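Local atomic coordinates of mandelate racemase/muconate lactonizing protein (Alicyclobacillus acidocaldarius LAA1, PDB entry 3QLD), a protein that belongs to the mandelate racemase/muconate lactonizing family of the enolase superfamily, pairing an N-terminal capping domain with a TIM-barrel-like domain. Residues A[47-52]-A[299-304]; A[9-14]-A[31-36]. One frame throughout, in Å; residues are numbered along the deposited sequence. Where two conformers were deposited one is given.

Contact 1: A[47-52]-A[299-304]; sequences ECVALA and MYETGV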
loop_
_atom_site.group_PDB
_atom_site.type_symbol
_atom_site.label_atom_id
_atom_site.label_comp_id
_atom_site.label_asym_id
_atom_site.label_seq_id
_atom_site.Cartn_x
_atom_site.Cartn_y
_atom_site.Cartn_z
ATOM N N GLU A 47 -16.446 -9.181 6.586
ATOM C CA GLU A 47 -15.437 -8.879 7.611
ATOM C C GLU A 47 -14.295 -8.189 6.936
ATOM O O GLU A 47 -13.848 -8.647 5.875
ATOM C CB GLU A 47 -14.918 -10.136 8.297
ATOM C CG GLU A 47 -13.811 -9.868 9.299
ATOM C CD GLU A 47 -13.478 -11.122 10.118
ATOM O OE1 GLU A 47 -14.280 -12.068 10.106
ATOM O OE2 GLU A 47 -12.426 -11.191 10.777
ATOM N N CYS A 48 -13.863 -7.047 7.476
ATOM C CA CYS A 48 -12.563 -6.467 6.996
ATOM C C CYS A 48 -11.398 -7.227 7.683
ATOM O O CYS A 48 -11.367 -7.265 8.906
ATOM C CB CYS A 48 -12.562 -4.958 7.282
ATOM S SG CYS A 48 -10.954 -4.231 6.734
ATOM N N VAL A 49 -10.518 -7.903 6.920
ATOM C CA VAL A 49 -9.562 -8.796 7.511
ATOM C C VAL A 49 -8.261 -8.123 7.941
ATOM O O VAL A 49 -7.312 -8.817 8.341
ATOM C CB VAL A 49 -9.161 -9.987 6.532
ATOM C CG1 VAL A 49 -10.404 -10.914 6.243
ATOM C CG2 VAL A 49 -8.607 -9.491 5.247
ATOM N N ALA A 50 -8.191 -6.806 7.809
ATOM C CA ALA A 50 -6.985 -6.079 8.309
ATOM C C ALA A 50 -6.639 -6.466 9.759
ATOM O O ALA A 50 -7.530 -6.421 10.658
ATOM C CB ALA A 50 -7.178 -4.542 8.189
ATOM N N LEU A 51 -5.387 -6.801 10.047
ATOM C CA LEU A 51 -4.953 -7.140 11.390
ATOM C C LEU A 51 -4.675 -5.897 12.279
ATOM O O LEU A 51 -4.618 -4.758 11.794
ATOM C CB LEU A 51 -3.655 -7.947 11.297
ATOM C CG LEU A 51 -3.844 -9.152 10.380
ATOM C CD1 LEU A 51 -2.539 -9.887 10.246
ATOM C CD2 LEU A 51 -5.000 -10.052 10.961
ATOM N N ALA A 52 -4.477 -6.113 13.569
ATOM C CA ALA A 52 -4.348 -4.946 14.468
ATOM C C ALA A 52 -3.063 -4.155 14.132
ATOM O O ALA A 52 -3.046 -2.933 14.223
ATOM C CB ALA A 52 -4.266 -5.403 15.944
HETATM N N MSE A 299 -6.767 -15.543 8.144
HETATM C CA MSE A 299 -6.400 -14.307 8.835
HETATM C C MSE A 299 -6.946 -14.302 10.278
HETATM O O MSE A 299 -7.202 -13.232 10.832
HETATM C CB MSE A 299 -7.017 -13.121 8.106
HETATM C CG MSE A 299 -6.693 -13.011 6.613
HETATM SE SE MSE A 299 -4.996 -12.094 6.433
HETATM C CE MSE A 299 -5.434 -10.302 7.074
ATOM N N TYR A 300 -7.151 -15.472 10.881
ATOM C CA TYR A 300 -7.737 -15.577 12.243
ATOM C C TYR A 300 -9.151 -14.939 12.258
ATOM O O TYR A 300 -9.630 -14.330 13.244
ATOM C CB TYR A 300 -6.763 -15.031 13.311
ATOM C CG TYR A 300 -5.614 -15.999 13.614
ATOM C CD1 TYR A 300 -5.508 -16.618 14.867
ATOM C CD2 TYR A 300 -4.654 -16.334 12.627
ATOM C CE1 TYR A 300 -4.459 -17.522 15.150
ATOM C CE2 TYR A 300 -3.603 -17.245 12.893
ATOM C CZ TYR A 300 -3.518 -17.833 14.162
ATOM O OH TYR A 300 -2.487 -18.692 14.447
ATOM N N GLU A 301 -9.831 -15.157 11.136
ATOM C CA GLU A 301 -11.118 -14.499 10.830
ATOM C C GLU A 301 -12.172 -14.809 11.906
ATOM O O GLU A 301 -12.209 -15.913 12.411
ATOM C CB GLU A 301 -11.729 -14.979 9.494
ATOM C CG GLU A 301 -11.056 -14.560 8.193
ATOM C CD GLU A 301 -9.746 -15.302 7.889
ATOM O OE1 GLU A 301 -9.282 -16.170 8.668
ATOM O OE2 GLU A 301 -9.146 -14.960 6.844
ATOM N N THR A 302 -13.041 -13.846 12.225
ATOM C CA THR A 302 -14.328 -14.245 12.837
ATOM C C THR A 302 -15.165 -15.117 11.899
ATOM O O THR A 302 -14.834 -15.406 10.708
ATOM C CB THR A 302 -15.244 -13.072 13.218
ATOM O OG1 THR A 302 -15.957 -12.693 12.037
ATOM C CG2 THR A 302 -14.441 -11.823 13.815
ATOM N N GLY A 303 -16.290 -15.542 12.427
ATOM C CA GLY A 303 -17.164 -16.451 11.644
ATOM C C GLY A 303 -17.577 -15.939 10.308
ATOM O O GLY A 303 -17.722 -16.715 9.365
ATOM N N VAL A 304 -17.756 -14.625 10.197
ATOM C CA VAL A 304 -18.176 -13.991 8.946
ATOM C C VAL A 304 -17.144 -14.133 7.830
ATOM O O VAL A 304 -17.442 -14.648 6.753
ATOM C CB VAL A 304 -18.629 -12.494 9.196
ATOM C CG1 VAL A 304 -18.893 -11.751 7.861
ATOM C CG2 VAL A 304 -19.950 -12.532 10.058
#
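Glu47 brings its carboxylate up against the backbone N and hydroxyl of Thr302, the residue just before helix 303-313. Its CG stands anti to the backbone N (chi1 176°) and the chain runs on extended, which carries the acid from strand 43-48 across to the other segment. Both oxygens are used there. Thr302 N donates to OE2 of Glu47 at 3.1 Å, on the syn lone pair, while Thr302 OG1 donates to OE1 of Glu47 at 2.6 Å, coming from well above the carboxylate plane. Gly305 N, in the first turn of the helix, gives OE1 a further hydrogen bond. The threonine hydroxyl serves twice, since it also accepts from Val304 N as the N-cap.

The other end of the contact is apolar. Met299, a selenomethionine, sets its CG 3.9 Å from Val49 CB, its side chain crossing that of Val49 at about a right angle. In this conformer the methyl CE also comes toward Leu51, but its exact place is doubtful. Met106 of helix 105-123 packs against both Met299 and Val49, adding a second element of the N-terminal domain to this side of the loop. Between the two ends, Glu301 turns back to accept from Met299 N through OE1 at 2.6 Å, and its CG lies beside Val49 CG1.

The buried carboxylate of Glu47 is thus met by two backbone N-H groups and a hydroxyl at the start of a helix, where the helix dipole would probably favour its negative charge.

Contact 2: A[9-14]-A[31-36]; sequences HRLSLP and AILVQL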
loop_
_atom_site.group_PDB
_atom_site.type_symbol
_atom_site.label_atom_id
_atom_site.label_comp_id
_atom_site.label_asym_id
_atom_site.label_seq_id
_atom_site.Cartn_x
_atom_site.Cartn_y
_atom_site.Cartn_z
ATOM N N HIS A 9 -19.128 -2.311 12.634
ATOM C CA HIS A 9 -18.949 -2.766 13.959
ATOM C C HIS A 9 -17.472 -3.049 14.165
ATOM O O HIS A 9 -16.921 -3.906 13.498
ATOM C CB HIS A 9 -19.638 -4.132 14.112
ATOM C CG HIS A 9 -21.095 -4.110 13.779
ATOM N ND1 HIS A 9 -22.052 -3.766 14.721
ATOM C CD2 HIS A 9 -21.763 -4.368 12.626
ATOM C CE1 HIS A 9 -23.256 -3.834 14.161
ATOM N NE2 HIS A 9 -23.108 -4.174 12.883
ATOM N N ARG A 10 -16.873 -2.411 15.154
ATOM C CA ARG A 10 -15.516 -2.744 15.602
ATOM C C ARG A 10 -15.536 -3.702 16.780
ATOM O O ARG A 10 -16.106 -3.400 17.845
ATOM C CB ARG A 10 -14.713 -1.470 15.956
ATOM C CG ARG A 10 -13.225 -1.771 15.876
ATOM C CD ARG A 10 -12.474 -0.511 16.269
ATOM N NE ARG A 10 -11.085 -0.847 16.424
ATOM C CZ ARG A 10 -10.111 -0.012 16.109
ATOM N NH1 ARG A 10 -8.845 -0.405 16.237
ATOM N NH2 ARG A 10 -10.440 1.178 15.636
ATOM N N LEU A 11 -14.934 -4.871 16.591
ATOM C CA LEU A 11 -15.053 -5.951 17.514
ATOM C C LEU A 11 -13.713 -6.256 18.167
ATOM O O LEU A 11 -12.630 -6.045 17.570
ATOM C CB LEU A 11 -15.558 -7.201 16.788
ATOM C CG LEU A 11 -17.061 -7.474 16.704
ATOM C CD1 LEU A 11 -17.862 -6.332 16.199
ATOM C CD2 LEU A 11 -17.340 -8.735 15.901
ATOM N N SER A 12 -13.782 -6.757 19.399
ATOM C CA SER A 12 -12.609 -7.309 20.047
ATOM C C SER A 12 -13.017 -8.671 20.620
ATOM O O SER A 12 -13.833 -8.697 21.533
ATOM C CB SER A 12 -12.149 -6.413 21.165
ATOM O OG SER A 12 -10.968 -6.981 21.741
ATOM N N LEU A 13 -12.479 -9.774 20.072
ATOM C CA LEU A 13 -12.883 -11.141 20.495
ATOM C C LEU A 13 -11.786 -11.829 21.335
ATOM O O LEU A 13 -10.657 -11.998 20.878
ATOM C CB LEU A 13 -13.196 -12.044 19.284
ATOM C CG LEU A 13 -14.499 -11.956 18.489
ATOM C CD1 LEU A 13 -14.481 -10.692 17.653
ATOM C CD2 LEU A 13 -14.605 -13.165 17.582
ATOM N N PRO A 14 -12.113 -12.266 22.550
ATOM C CA PRO A 14 -11.065 -12.985 23.262
ATOM C C PRO A 14 -10.682 -14.307 22.570
ATOM O O PRO A 14 -11.546 -15.064 22.094
ATOM C CB PRO A 14 -11.691 -13.270 24.626
ATOM C CG PRO A 14 -12.694 -12.202 24.801
ATOM C CD PRO A 14 -13.284 -12.036 23.411
ATOM N N ALA A 31 -11.466 -7.018 15.014
ATOM C CA ALA A 31 -12.067 -7.272 13.731
ATOM C C ALA A 31 -13.037 -6.168 13.400
ATOM O O ALA A 31 -13.560 -5.523 14.325
ATOM C CB ALA A 31 -12.786 -8.664 13.786
ATOM N N ILE A 32 -13.321 -5.934 12.114
ATOM C CA ILE A 32 -14.377 -4.943 11.719
ATOM C C ILE A 32 -15.429 -5.688 10.894
ATOM O O ILE A 32 -15.052 -6.359 9.860
ATOM C CB ILE A 32 -13.808 -3.801 10.853
ATOM C CG1 ILE A 32 -12.884 -2.875 11.666
ATOM C CG2 ILE A 32 -14.946 -2.900 10.314
ATOM C CD1 ILE A 32 -12.179 -1.815 10.710
ATOM N N LEU A 33 -16.688 -5.681 11.347
ATOM C CA LEU A 33 -17.773 -6.197 10.460
ATOM C C LEU A 33 -18.576 -5.131 9.803
ATOM O O LEU A 33 -18.894 -4.091 10.423
ATOM C CB LEU A 33 -18.684 -7.151 11.237
ATOM C CG LEU A 33 -18.006 -8.322 11.970
ATOM C CD1 LEU A 33 -19.103 -9.170 12.692
ATOM C CD2 LEU A 33 -17.320 -9.206 10.956
ATOM N N VAL A 34 -18.916 -5.363 8.535
ATOM C CA VAL A 34 -19.711 -4.439 7.760
ATOM C C VAL A 34 -21.100 -5.040 7.669
ATOM O O VAL A 34 -21.251 -6.231 7.351
ATOM C CB VAL A 34 -19.131 -4.270 6.381
ATOM C CG1 VAL A 34 -19.989 -3.384 5.540
ATOM C CG2 VAL A 34 -17.682 -3.641 6.493
ATOM N N GLN A 35 -22.087 -4.222 8.014
ATOM C CA GLN A 35 -23.507 -4.667 7.925
ATOM C C GLN A 35 -24.256 -3.717 7.055
ATOM O O GLN A 35 -24.256 -2.494 7.306
ATOM C CB GLN A 35 -24.116 -4.797 9.333
ATOM C CG GLN A 35 -25.705 -4.911 9.333
ATOM C CD GLN A 35 -26.251 -4.884 10.772
ATOM O OE1 GLN A 35 -25.654 -4.249 11.630
ATOM N NE2 GLN A 35 -27.382 -5.629 11.050
ATOM N N LEU A 36 -24.905 -4.248 6.011
ATOM C CA LEU A 36 -25.745 -3.423 5.114
ATOM C C LEU A 36 -27.219 -3.869 5.279
ATOM O O LEU A 36 -27.479 -5.043 5.484
ATOM C CB LEU A 36 -25.346 -3.583 3.643
ATOM C CG LEU A 36 -23.881 -3.226 3.345
ATOM C CD1 LEU A 36 -23.543 -3.772 1.917
ATOM C CD2 LEU A 36 -23.728 -1.675 3.407
#
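His9 and Leu33 face each other as an antiparallel hydrogen-bonded pair, exchanging both backbone bonds: His9 N to Leu33 O and Leu33 N to His9 O, each 2.8 Å. Two residues further on, Leu11 and Ala31 repeat the pattern, with Leu11 N reaching Ala31 O at 2.7 Å and Ala31 N returning to Leu11 O at 3.0 Å. Arg10 and Ile32 form the non-hydrogen-bonded pair between them. Ile32 CA also lies 3.3 Å from His9 O in a CA-H...O contact.

These are neighbouring strands of the antiparallel sheet in the N-terminal capping domain of the enolase fold; strand 369-376 flanks 3-15 on its other side, and 43-48 flanks 25-38.

Between these two segments one polar side-chain bond forms. With CG anti to its carbonyl carbon (chi1 -57°), the His9 ring extends along the sheet, and NE2 donates to Gln35 OE1 at 2.8 Å. The acceptor lies in the ring plane, whereas the ring and amide planes are turned 39° apart. Gln35 NE2 is held in turn by Glu43, which helps fix the amide's rotation, and Trp45 meets the imidazole with its ring nearly parallel. On the reverse face Arg10 extends past Ile32 to a salt bridge with Asp62 and a hydrogen bond with Gln30.

Apolar contact on the face of His9 comes from Leu11, whose CD2 branch lies 3.7 Å from Leu33 CD1, and from its CB beside that of Ala31.

Overall arrangement
The centres of the two contacts lie about 8 Å apart, and strands 25-38 and 43-48, neighbours in the antiparallel sheet, connect them. Along the chain they come in series: contact 2 pairs 9-14 with 31-36, and only then does contact 1 begin at 47-52, reaching 247 residues ahead to 299-304. They meet directly, with a probable hydrogen bond from Cys48 N to Ile32 O and with Thr302 CG2 packed on Ala31 CB. Contact 2 is thus internal to the N-terminal domain, whereas contact 1 joins that domain to the barrel domain, so the strands paired in contact 2 provide a surface against which the distant loop and helix start rest.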